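Local coordinates for glycoside hydrolase family 88 protein (Bacteroides vulgatus, PDB 4Q88) that is probably a carbohydrate-active hydrolase with an (alpha/alpha)6-barrel fold, although its substrate has not been established, at residues D40-H45 / I65-Y70; N48-A53 / A350-V355; A82-T87 / Y94-D99; W214-F219 / Y280-G285. One frame throughout, in Å; residues are numbered along the deposited sequence.

In the fold
After helix 13-30, helix 39-55 serves two contacts. Interaction 1 closes a short loop to helix 58-70. Interaction 2, starting from residues 48-53, spans nearly the whole chain and brings the second helix, 39-55, beside the last, 341-358; since 65-70 falls between the segments of interaction 2, the two contacts cross. Interaction 3 then folds the loop ahead of helix 103-113 onto itself, and interaction 4 pairs helices 209-225 and 272-287; both lie within the span of interaction 2. Interaction 4 also touches its neighbours: Trp-214 packs on Val-43 of interaction 1, and Leu-283 and Trp-284 on Glu-353 of interaction 2. Interaction 3 sits apart, about 30 Å from interaction 2 between centres.

Interaction 1: residues D40-H45 / I65-Y70; sequences DNAVYH and IDWADY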
# COMPACT_ATOMS: atom_id res chain seq x y z
N ASP A 40 -4.72 -9.21 -1.74
CA ASP A 40 -3.35 -9.67 -1.52
C ASP A 40 -2.62 -9.89 -2.84
O ASP A 40 -1.47 -9.41 -3.01
CB ASP A 40 -3.33 -10.90 -0.59
CG ASP A 40 -4.15 -12.08 -1.09
OD1 ASP A 40 -5.11 -11.97 -1.90
OD2 ASP A 40 -3.79 -13.17 -0.64
N ASN A 41 -3.27 -10.54 -3.81
CA ASN A 41 -2.72 -10.60 -5.16
C ASN A 41 -2.64 -9.23 -5.81
O ASN A 41 -1.65 -8.90 -6.47
CB ASN A 41 -3.55 -11.53 -6.03
CG ASN A 41 -3.50 -12.96 -5.55
OD1 ASN A 41 -2.45 -13.45 -5.13
ND2 ASN A 41 -4.60 -13.68 -5.69
N ALA A 42 -3.67 -8.42 -5.61
CA ALA A 42 -3.71 -7.13 -6.25
C ALA A 42 -2.59 -6.21 -5.75
O ALA A 42 -2.07 -5.42 -6.52
CB ALA A 42 -5.06 -6.45 -6.03
N VAL A 43 -2.24 -6.30 -4.46
CA VAL A 43 -1.10 -5.49 -3.94
C VAL A 43 0.22 -5.97 -4.60
O VAL A 43 1.03 -5.16 -4.97
CB VAL A 43 -1.02 -5.52 -2.41
CG1 VAL A 43 0.30 -4.89 -1.90
CG2 VAL A 43 -2.21 -4.76 -1.86
N TYR A 44 0.38 -7.28 -4.77
CA TYR A 44 1.55 -7.81 -5.46
C TYR A 44 1.60 -7.12 -6.86
O TYR A 44 2.64 -6.59 -7.27
CB TYR A 44 1.57 -9.33 -5.60
CG TYR A 44 2.59 -9.65 -6.68
CD1 TYR A 44 3.95 -9.58 -6.44
CD2 TYR A 44 2.16 -9.86 -7.99
CE1 TYR A 44 4.89 -9.76 -7.48
CE2 TYR A 44 3.08 -10.06 -9.03
CZ TYR A 44 4.43 -10.01 -8.77
OH TYR A 44 5.32 -10.12 -9.79
N HIS A 45 0.45 -7.09 -7.57
CA HIS A 45 0.43 -6.44 -8.90
C HIS A 45 0.79 -4.98 -8.85
O HIS A 45 1.39 -4.51 -9.79
CB HIS A 45 -0.85 -6.72 -9.68
CG HIS A 45 -0.89 -8.13 -10.15
ND1 HIS A 45 -0.21 -8.54 -11.27
CD2 HIS A 45 -1.37 -9.26 -9.56
CE1 HIS A 45 -0.36 -9.85 -11.41
NE2 HIS A 45 -1.03 -10.30 -10.37
N ILE A 65 -1.03 -8.58 -17.19
CA ILE A 65 -2.08 -8.64 -18.20
C ILE A 65 -2.79 -9.99 -18.09
O ILE A 65 -4.01 -10.06 -18.14
CB ILE A 65 -1.52 -8.46 -19.63
CG1 ILE A 65 -1.02 -7.03 -19.82
CG2 ILE A 65 -2.56 -8.84 -20.69
CD1 ILE A 65 -0.14 -6.82 -21.04
N ASP A 66 -2.03 -11.05 -17.91
CA ASP A 66 -2.61 -12.41 -17.84
C ASP A 66 -3.49 -12.51 -16.60
O ASP A 66 -4.53 -13.17 -16.62
CB ASP A 66 -1.50 -13.48 -17.81
CG ASP A 66 -0.82 -13.68 -19.14
OD1 ASP A 66 -1.22 -13.05 -20.15
OD2 ASP A 66 0.22 -14.40 -19.14
N TRP A 67 -3.07 -11.88 -15.51
CA TRP A 67 -3.93 -11.85 -14.31
C TRP A 67 -5.20 -11.04 -14.51
O TRP A 67 -6.28 -11.49 -14.12
CB TRP A 67 -3.15 -11.29 -13.13
CG TRP A 67 -3.90 -10.98 -11.86
CD1 TRP A 67 -4.32 -11.86 -10.91
CD2 TRP A 67 -4.15 -9.68 -11.34
NE1 TRP A 67 -4.84 -11.19 -9.82
CE2 TRP A 67 -4.77 -9.84 -10.07
CE3 TRP A 67 -3.95 -8.39 -11.83
CZ2 TRP A 67 -5.14 -8.74 -9.28
CZ3 TRP A 67 -4.32 -7.31 -11.05
CH2 TRP A 67 -4.93 -7.50 -9.79
N ALA A 68 -5.08 -9.87 -15.15
CA ALA A 68 -6.25 -9.06 -15.40
C ALA A 68 -7.24 -9.77 -16.35
O ALA A 68 -8.44 -9.73 -16.14
CB ALA A 68 -5.88 -7.73 -15.96
N ASP A 69 -6.70 -10.36 -17.41
CA ASP A 69 -7.51 -11.14 -18.39
C ASP A 69 -8.28 -12.28 -17.67
O ASP A 69 -9.49 -12.42 -17.84
CB ASP A 69 -6.58 -11.73 -19.47
CG ASP A 69 -6.28 -10.76 -20.59
OD1 ASP A 69 -7.06 -9.79 -20.80
OD2 ASP A 69 -5.25 -10.98 -21.30
N TYR A 70 -7.59 -13.06 -16.84
CA TYR A 70 -8.17 -14.15 -16.07
C TYR A 70 -9.34 -13.66 -15.19
O TYR A 70 -10.37 -14.34 -15.03
CB TYR A 70 -7.11 -14.83 -15.18
CG TYR A 70 -7.69 -15.88 -14.26
CD1 TYR A 70 -8.24 -17.04 -14.78
CD2 TYR A 70 -7.73 -15.69 -12.90
CE1 TYR A 70 -8.78 -18.00 -13.93
CE2 TYR A 70 -8.27 -16.64 -12.04
CZ TYR A 70 -8.79 -17.79 -12.58
OH TYR A 70 -9.32 -18.71 -11.71
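The antiparallel hairpin of helices 39-55 and 58-70 is joined by His-45 and Trp-67, whose rings form an offset stack. The imidazole centroid lies 3.8 Å from that of the indole six-membered ring, and the planes are 10° apart. His-45 NE2 comes within 3.3 Å of Trp-67 CG, while His-45 CB extends over the six-membered ring in a CH-pi contact. With CG of Trp-67 anti to the backbone N (chi1 171°), the indole spans the 11.6 Å between the axes of segments 40-45 and 65-70. The six-membered ring meets Ala-42 obliquely, Ala-42 CB 3.9 Å from Trp-67 CH2. Tyr-44 CD2 covers the other face of the imidazole, leaving it between two aromatic groups. The polar edges are tied down separately: Trp-67 NE1 donates to Arg-36 O, and His-45 ND1 is hydrogen-bonded to Ser-64 OG. Putting an alanine at Trp-67 would probably leave His-45 without its stacking partner and Arg-36 O with Asn-41 ND2 but without the indole N-H, and open a gap between the helices. Helix 103-113 adds Cys-103 and Thr-106 against the indole. Consecutive antiparallel helices are the building element of the (alpha/alpha)6 barrel of the six-hairpin glycosidases.

Interaction 2: residues N48-A53 / A350-V355; sequences NMEVCA and AACERV
Glu-50 sets its CG methylene against Cys-352 CB, 3.8 Å away, where segments 48-53 and 350-355 of helices 39-55 and 341-358 run 21° from parallel, the segment axes 9.6 Å apart. The next residue, Val-51, brings CG2 to 3.7 Å from Cys-352 SG, so the sulfur rests against the valine methyl and backbone CA while Cys-352 CB faces Glu-50 CG. The torsion of Cys-352, with SG anti to the carbonyl carbon (chi1 -71°), turns the sulfur toward Val-51 and leaves the other side of the interface to the two acids. Glu-50 and Glu-353 both bend at chi2, and their carboxylates come together across the gap with planes 57° apart. The OE2 atoms stand 4.2 Å from each other without touching. Two waters lie between them. The second donates to both OE2 atoms, 2.9 Å from Glu-353 OE2; the first, 2.8 Å from Glu-50 OE2, is placed to donate to either, but has more acceptors in reach than protons. The other oxygen of Glu-353, OE1, accepts from Asn-287 ND2, and Tyr-280, Leu-283 and Trp-284 of helix 272-287 pack around this side chain. Ile-20 of helix 13-30 and Tyr-60 of helix 58-70 cover Val-51. A direct pairing of two buried acids would be unfavourable if both carried charge; the intervening waters probably offset the repulsion, and the closeness of the carboxylates would tend to make one of them hold a proton more readily.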
# COMPACT_ATOMS: atom_id res chain seq x y z
N ASN A 48 4.47 -5.18 -9.00
CA ASN A 48 4.89 -5.57 -10.36
C ASN A 48 4.78 -4.41 -11.34
O ASN A 48 5.68 -4.18 -12.17
CB ASN A 48 4.08 -6.76 -10.85
CG ASN A 48 4.67 -7.36 -12.13
OD1 ASN A 48 5.85 -7.63 -12.21
ND2 ASN A 48 3.84 -7.59 -13.10
N MSE A 49 3.71 -3.61 -11.25
CA MSE A 49 3.58 -2.48 -12.15
C MSE A 49 4.68 -1.43 -11.88
O MSE A 49 5.17 -0.72 -12.81
CB MSE A 49 2.13 -1.91 -12.00
CG MSE A 49 0.97 -2.80 -12.48
SE MSE A 49 1.34 -3.40 -14.32
CE MSE A 49 1.57 -1.75 -15.30
N GLU A 50 5.05 -1.29 -10.62
CA GLU A 50 6.20 -0.43 -10.25
C GLU A 50 7.50 -0.92 -10.92
O GLU A 50 8.25 -0.12 -11.52
CB GLU A 50 6.37 -0.36 -8.75
CG GLU A 50 7.20 0.83 -8.30
CD GLU A 50 6.46 2.15 -8.44
OE1 GLU A 50 5.20 2.18 -8.43
OE2 GLU A 50 7.13 3.21 -8.57
N VAL A 51 7.74 -2.22 -10.86
CA VAL A 51 8.91 -2.83 -11.57
C VAL A 51 8.85 -2.59 -13.07
O VAL A 51 9.86 -2.25 -13.69
CB VAL A 51 9.05 -4.33 -11.28
CG1 VAL A 51 10.31 -4.89 -11.93
CG2 VAL A 51 9.14 -4.55 -9.79
N CYS A 52 7.65 -2.72 -13.65
CA CYS A 52 7.50 -2.44 -15.09
C CYS A 52 7.79 -1.00 -15.41
O CYS A 52 8.42 -0.68 -16.46
CB CYS A 52 6.13 -2.79 -15.60
SG CYS A 52 5.79 -4.54 -15.57
N ALA A 53 7.37 -0.08 -14.56
CA ALA A 53 7.72 1.32 -14.78
C ALA A 53 9.23 1.57 -14.74
O ALA A 53 9.75 2.44 -15.43
CB ALA A 53 7.03 2.22 -13.74
N ALA A 350 9.62 -0.51 -2.43
CA ALA A 350 10.78 0.08 -1.75
C ALA A 350 12.04 -0.05 -2.62
O ALA A 350 12.79 0.91 -2.78
CB ALA A 350 11.03 -0.59 -0.40
N ALA A 351 12.24 -1.25 -3.16
CA ALA A 351 13.43 -1.54 -3.96
C ALA A 351 13.46 -0.67 -5.23
O ALA A 351 14.52 -0.08 -5.55
CB ALA A 351 13.50 -3.02 -4.34
N CYS A 352 12.32 -0.54 -5.91
CA CYS A 352 12.26 0.31 -7.13
C CYS A 352 12.60 1.76 -6.80
O CYS A 352 13.40 2.44 -7.50
CB CYS A 352 10.91 0.24 -7.80
SG CYS A 352 10.56 -1.32 -8.58
N GLU A 353 11.99 2.27 -5.74
CA GLU A 353 12.27 3.64 -5.34
C GLU A 353 13.72 3.85 -4.87
O GLU A 353 14.25 4.96 -5.01
CB GLU A 353 11.25 4.13 -4.29
CG GLU A 353 11.00 5.64 -4.29
CD GLU A 353 10.45 6.26 -5.58
OE1 GLU A 353 10.81 7.41 -5.85
OE2 GLU A 353 9.63 5.66 -6.32
N ARG A 354 14.33 2.82 -4.31
CA ARG A 354 15.73 2.87 -3.95
C ARG A 354 16.63 3.06 -5.19
O ARG A 354 17.59 3.83 -5.14
CB ARG A 354 16.15 1.62 -3.23
CG ARG A 354 17.60 1.61 -2.74
CD ARG A 354 17.85 2.68 -1.69
NE ARG A 354 19.21 2.53 -1.18
CZ ARG A 354 19.79 3.27 -0.25
NH1 ARG A 354 19.18 4.27 0.37
NH2 ARG A 354 21.03 2.98 0.06
N VAL A 355 16.31 2.37 -6.28
CA VAL A 355 17.03 2.58 -7.55
C VAL A 355 16.91 4.05 -7.96
O VAL A 355 17.92 4.69 -8.30
CB VAL A 355 16.49 1.66 -8.68
CG1 VAL A 355 17.15 2.04 -10.02
CG2 VAL A 355 16.74 0.23 -8.34
O HOH W 1 9.93 3.64 -8.26
O HOH W 2 6.86 5.53 -7.20

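Interaction 3: residues A82-T87 / Y94-D99; sequences AEWRST and YVLFGD. With EDO (1,2-ethanediol), chain D.
An unusual feature is the carbonyl oxygen of Thr-87, which lies over the face of the Phe-97 ring, 3.2 Å from Phe-97 CG, and also near the plane of the Tyr-94 ring at its edge, 3.1 Å from Tyr-94 CD1. A peptide oxygen is thus lodged between two aromatic side chains. The backbones are joined at Arg-85 O, which accepts from Leu-96 N at 3.0 Å with a rather bent N-H...O angle of 131°; Leu-96 belongs to the type I turn from Tyr-94 to Phe-97. Trp-84 has its CG anti to the carbonyl carbon (chi1 -71°), which lays the indole against Val-95. The CG2 methyl of Val-95 makes a CH-pi contact 3.6 Å from the centroid of the five-membered ring, only 12° off its normal, while CG1 reaches the six-membered ring. Leu-96 CD2 adds a contact of 3.9 Å to Trp-84 CE3. Replacing Trp-84 with an alanine would probably leave Val-95 and Leu-96 without their aromatic cover and open a gap beside Arg-122 of helix 117-132. Toward the surface, Arg-85 and Tyr-94 lie side by side and point the same way, with Arg-85 CD 3.7 Å from Tyr-94 CE1. A 1,2-ethanediol, probably from the crystallisation liquor, settles over this strip: its O2 is hydrogen-bonded to Thr-87 OG1 at 2.7 Å. Phe-97, which is buried, stacks on Trp-141, and Ser-86 O is hydrogen-bonded to His-140 NE2. The whole is a long connecting loop folded back on itself between helices 58-70 and 103-113, of the sort that links helices in an (alpha/alpha)6 barrel.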
# COMPACT_ATOMS: atom_id res chain seq x y z
N ALA A 82 -28.26 -3.93 -5.88
CA ALA A 82 -29.04 -4.00 -4.67
C ALA A 82 -28.37 -4.87 -3.61
O ALA A 82 -28.68 -4.72 -2.43
CB ALA A 82 -30.42 -4.54 -4.95
N GLU A 83 -27.54 -5.83 -3.98
CA GLU A 83 -26.87 -6.69 -2.98
C GLU A 83 -25.43 -6.29 -2.63
O GLU A 83 -24.76 -6.95 -1.81
CB GLU A 83 -26.86 -8.15 -3.37
CG GLU A 83 -25.80 -8.56 -4.37
CD GLU A 83 -25.89 -10.02 -4.77
OE1 GLU A 83 -26.47 -10.81 -4.00
OE2 GLU A 83 -25.32 -10.37 -5.83
N TRP A 84 -24.91 -5.26 -3.29
CA TRP A 84 -23.50 -4.90 -3.10
C TRP A 84 -23.20 -4.48 -1.66
O TRP A 84 -23.97 -3.75 -1.02
CB TRP A 84 -23.06 -3.79 -4.07
CG TRP A 84 -22.96 -4.22 -5.47
CD1 TRP A 84 -23.28 -5.46 -5.99
CD2 TRP A 84 -22.45 -3.46 -6.57
NE1 TRP A 84 -23.03 -5.49 -7.33
CE2 TRP A 84 -22.55 -4.27 -7.73
CE3 TRP A 84 -21.97 -2.16 -6.71
CZ2 TRP A 84 -22.12 -3.84 -8.99
CZ3 TRP A 84 -21.57 -1.72 -7.96
CH2 TRP A 84 -21.65 -2.56 -9.09
N ARG A 85 -22.13 -5.05 -1.13
CA ARG A 85 -21.70 -4.79 0.25
C ARG A 85 -20.34 -4.14 0.29
O ARG A 85 -19.55 -4.24 -0.67
CB ARG A 85 -21.65 -6.09 1.03
CG ARG A 85 -22.97 -6.79 1.11
CD ARG A 85 -22.96 -7.79 2.24
NE ARG A 85 -24.35 -8.05 2.61
CZ ARG A 85 -24.79 -8.20 3.85
NH1 ARG A 85 -23.95 -8.17 4.89
NH2 ARG A 85 -26.09 -8.39 4.03
N SER A 86 -20.09 -3.44 1.40
CA SER A 86 -18.86 -2.71 1.61
C SER A 86 -18.09 -3.07 2.89
O SER A 86 -17.12 -2.40 3.22
CB SER A 86 -19.15 -1.22 1.64
OG SER A 86 -20.00 -0.91 2.72
N THR A 87 -18.51 -4.11 3.60
CA THR A 87 -17.75 -4.65 4.72
C THR A 87 -16.93 -5.85 4.26
O THR A 87 -16.96 -6.18 3.08
CB THR A 87 -18.70 -5.05 5.84
OG1 THR A 87 -19.64 -5.99 5.32
CG2 THR A 87 -19.46 -3.81 6.37
N TYR A 94 -19.42 -8.53 -2.55
CA TYR A 94 -18.58 -7.57 -1.81
C TYR A 94 -17.89 -6.55 -2.73
O TYR A 94 -16.71 -6.20 -2.52
CB TYR A 94 -17.61 -8.35 -0.89
CG TYR A 94 -18.40 -8.95 0.26
CD1 TYR A 94 -18.66 -8.22 1.39
CD2 TYR A 94 -18.95 -10.25 0.18
CE1 TYR A 94 -19.42 -8.75 2.42
CE2 TYR A 94 -19.69 -10.77 1.22
CZ TYR A 94 -19.96 -10.01 2.30
OH TYR A 94 -20.69 -10.53 3.32
N VAL A 95 -18.67 -6.04 -3.69
CA VAL A 95 -18.18 -5.19 -4.77
C VAL A 95 -17.68 -3.82 -4.26
O VAL A 95 -16.76 -3.25 -4.85
CB VAL A 95 -19.24 -4.97 -5.85
CG1 VAL A 95 -18.73 -4.08 -6.96
CG2 VAL A 95 -19.70 -6.31 -6.47
N LEU A 96 -18.32 -3.29 -3.22
CA LEU A 96 -17.96 -2.00 -2.66
C LEU A 96 -17.00 -2.08 -1.49
O LEU A 96 -16.75 -1.05 -0.83
CB LEU A 96 -19.24 -1.26 -2.24
CG LEU A 96 -20.15 -0.92 -3.43
CD1 LEU A 96 -21.41 -0.20 -2.97
CD2 LEU A 96 -19.42 -0.11 -4.50
N PHE A 97 -16.41 -3.25 -1.24
CA PHE A 97 -15.38 -3.41 -0.21
C PHE A 97 -14.03 -3.18 -0.91
O PHE A 97 -13.72 -3.79 -1.92
CB PHE A 97 -15.50 -4.80 0.39
CG PHE A 97 -14.45 -5.12 1.42
CD1 PHE A 97 -14.27 -4.29 2.51
CD2 PHE A 97 -13.69 -6.25 1.30
CE1 PHE A 97 -13.30 -4.60 3.47
CE2 PHE A 97 -12.71 -6.55 2.23
CZ PHE A 97 -12.50 -5.68 3.29
N GLY A 98 -13.24 -2.25 -0.40
CA GLY A 98 -12.03 -1.79 -1.08
C GLY A 98 -10.99 -2.86 -1.37
O GLY A 98 -10.23 -2.77 -2.30
N ASP A 99 -11.00 -3.97 -0.63
CA ASP A 99 -10.07 -5.06 -0.95
C ASP A 99 -10.42 -5.70 -2.32
O ASP A 99 -9.58 -6.39 -2.91
CB ASP A 99 -10.12 -6.16 0.13
CG ASP A 99 -9.39 -5.79 1.39
OD1 ASP A 99 -8.71 -4.74 1.43
OD2 ASP A 99 -9.47 -6.63 2.36
C1 EDO D . -22.37 -3.62 3.48
O1 EDO D . -22.81 -2.29 3.33
C2 EDO D . -22.90 -4.25 4.77
O2 EDO D . -22.27 -5.55 4.95

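Interaction 4: residues W214-F219 / Y280-G285; sequences WAFAAF and YGFLWG
Phe-216 drives its ring edge onto the face of Phe-282, a T-shaped pair with centroids 5.1 Å apart and planes at 63°. The two belong to helices 209-225 and 272-287, whose segments 214-219 and 280-285 pack side by side in the same direction, 25° from parallel, as adjacent helices of the (alpha/alpha)6 barrel can. Phe-216 CE2 sits over the middle of the Phe-282 ring, and Phe-216 CZ lies 4.0 Å from Phe-282 CD1. On its way the ring lies obliquely against the backbone of the other helix: Phe-216 CE2 is 3.6 Å from the peptide nitrogen of Phe-282 and equally close to the carbonyl carbon of Gly-281. Gly-281 makes this passage possible, since a CB there would fall only 2.5 Å from Phe-216 CD2. Its lack of a side chain is also consistent with the close approach of the backbones, Gly-281 CA 5.0 Å from Ala-217 CA and the axes of the two segments 8.8 Å apart. In Phe-216, CG is anti to the backbone N (chi1 -171°), which carries the ring out over the neighbouring helix. Phe-240 stacks on the same ring, and Met-243 and Ile-247 of helix 233-249 close round it. On the other flank the small Ala-217 meets Tyr-280, with the methyl near the plane of the phenol ring at its edge: Ala-217 CB lies 3.9 Å from Tyr-280 CD2.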
# COMPACT_ATOMS: atom_id res chain seq x y z
N TRP A 214 0.43 1.25 5.03
CA TRP A 214 -0.54 1.40 3.94
C TRP A 214 -0.88 2.89 3.73
O TRP A 214 -0.85 3.42 2.60
CB TRP A 214 -1.83 0.62 4.24
CG TRP A 214 -1.77 -0.87 4.20
CD1 TRP A 214 -2.28 -1.71 5.16
CD2 TRP A 214 -1.24 -1.73 3.17
NE1 TRP A 214 -2.12 -2.99 4.77
CE2 TRP A 214 -1.43 -3.04 3.60
CE3 TRP A 214 -0.59 -1.52 1.96
CZ2 TRP A 214 -1.03 -4.13 2.85
CZ3 TRP A 214 -0.17 -2.63 1.24
CH2 TRP A 214 -0.41 -3.90 1.68
N ALA A 215 -1.15 3.61 4.83
CA ALA A 215 -1.56 4.98 4.74
C ALA A 215 -0.46 5.87 4.16
O ALA A 215 -0.72 6.69 3.24
CB ALA A 215 -2.01 5.53 6.12
N PHE A 216 0.76 5.71 4.66
CA PHE A 216 1.90 6.54 4.25
C PHE A 216 2.25 6.28 2.76
O PHE A 216 2.44 7.26 2.00
CB PHE A 216 3.08 6.23 5.14
CG PHE A 216 4.26 7.13 4.99
CD1 PHE A 216 4.17 8.48 5.23
CD2 PHE A 216 5.53 6.58 4.77
CE1 PHE A 216 5.28 9.30 5.12
CE2 PHE A 216 6.64 7.40 4.72
CZ PHE A 216 6.54 8.75 4.90
N ALA A 217 2.33 5.02 2.36
CA ALA A 217 2.56 4.70 0.91
C ALA A 217 1.39 5.20 0.03
O ALA A 217 1.62 5.64 -1.08
CB ALA A 217 2.74 3.23 0.71
N ALA A 218 0.17 5.10 0.55
CA ALA A 218 -0.99 5.65 -0.13
C ALA A 218 -0.86 7.11 -0.45
O ALA A 218 -1.18 7.55 -1.58
CB ALA A 218 -2.28 5.34 0.62
N PHE A 219 -0.46 7.91 0.53
CA PHE A 219 -0.34 9.34 0.27
C PHE A 219 0.73 9.62 -0.74
O PHE A 219 0.57 10.51 -1.59
CB PHE A 219 -0.05 10.12 1.57
CG PHE A 219 -1.28 10.38 2.38
CD1 PHE A 219 -2.20 11.28 1.94
CD2 PHE A 219 -1.55 9.69 3.53
CE1 PHE A 219 -3.35 11.56 2.65
CE2 PHE A 219 -2.73 9.90 4.23
CZ PHE A 219 -3.64 10.85 3.78
N TYR A 280 9.42 2.80 1.15
CA TYR A 280 8.91 3.34 -0.10
C TYR A 280 8.51 4.77 0.04
O TYR A 280 8.90 5.67 -0.76
CB TYR A 280 7.72 2.50 -0.64
CG TYR A 280 7.02 3.16 -1.80
CD1 TYR A 280 7.67 3.32 -3.04
CD2 TYR A 280 5.75 3.72 -1.66
CE1 TYR A 280 7.04 3.98 -4.11
CE2 TYR A 280 5.13 4.40 -2.75
CZ TYR A 280 5.77 4.50 -3.95
OH TYR A 280 5.17 5.16 -4.99
N GLY A 281 7.73 5.06 1.06
CA GLY A 281 7.21 6.40 1.23
C GLY A 281 8.32 7.43 1.48
O GLY A 281 8.30 8.54 0.90
N PHE A 282 9.31 7.05 2.29
CA PHE A 282 10.40 7.98 2.61
C PHE A 282 11.25 8.23 1.35
O PHE A 282 11.58 9.35 1.02
CB PHE A 282 11.28 7.40 3.71
CG PHE A 282 10.70 7.52 5.11
CD1 PHE A 282 10.50 8.75 5.66
CD2 PHE A 282 10.44 6.41 5.87
CE1 PHE A 282 10.02 8.90 6.95
CE2 PHE A 282 9.99 6.56 7.17
CZ PHE A 282 9.76 7.79 7.69
N LEU A 283 11.58 7.16 0.64
CA LEU A 283 12.40 7.30 -0.59
C LEU A 283 11.64 8.17 -1.62
O LEU A 283 12.24 9.08 -2.22
CB LEU A 283 12.73 5.93 -1.15
CG LEU A 283 13.75 5.11 -0.37
CD1 LEU A 283 13.66 3.67 -0.85
CD2 LEU A 283 15.17 5.69 -0.50
N TRP A 284 10.35 7.89 -1.84
CA TRP A 284 9.53 8.68 -2.79
C TRP A 284 9.52 10.17 -2.38
O TRP A 284 9.75 11.09 -3.22
CB TRP A 284 8.09 8.13 -2.91
CG TRP A 284 7.35 8.89 -3.92
CD1 TRP A 284 7.36 8.68 -5.26
CD2 TRP A 284 6.59 10.08 -3.71
NE1 TRP A 284 6.61 9.63 -5.90
CE2 TRP A 284 6.19 10.54 -4.98
CE3 TRP A 284 6.28 10.85 -2.57
CZ2 TRP A 284 5.43 11.70 -5.14
CZ3 TRP A 284 5.50 12.01 -2.74
CH2 TRP A 284 5.12 12.42 -4.01
N GLY A 285 9.27 10.40 -1.10
CA GLY A 285 9.26 11.77 -0.55
C GLY A 285 10.57 12.53 -0.73
O GLY A 285 10.55 13.69 -1.09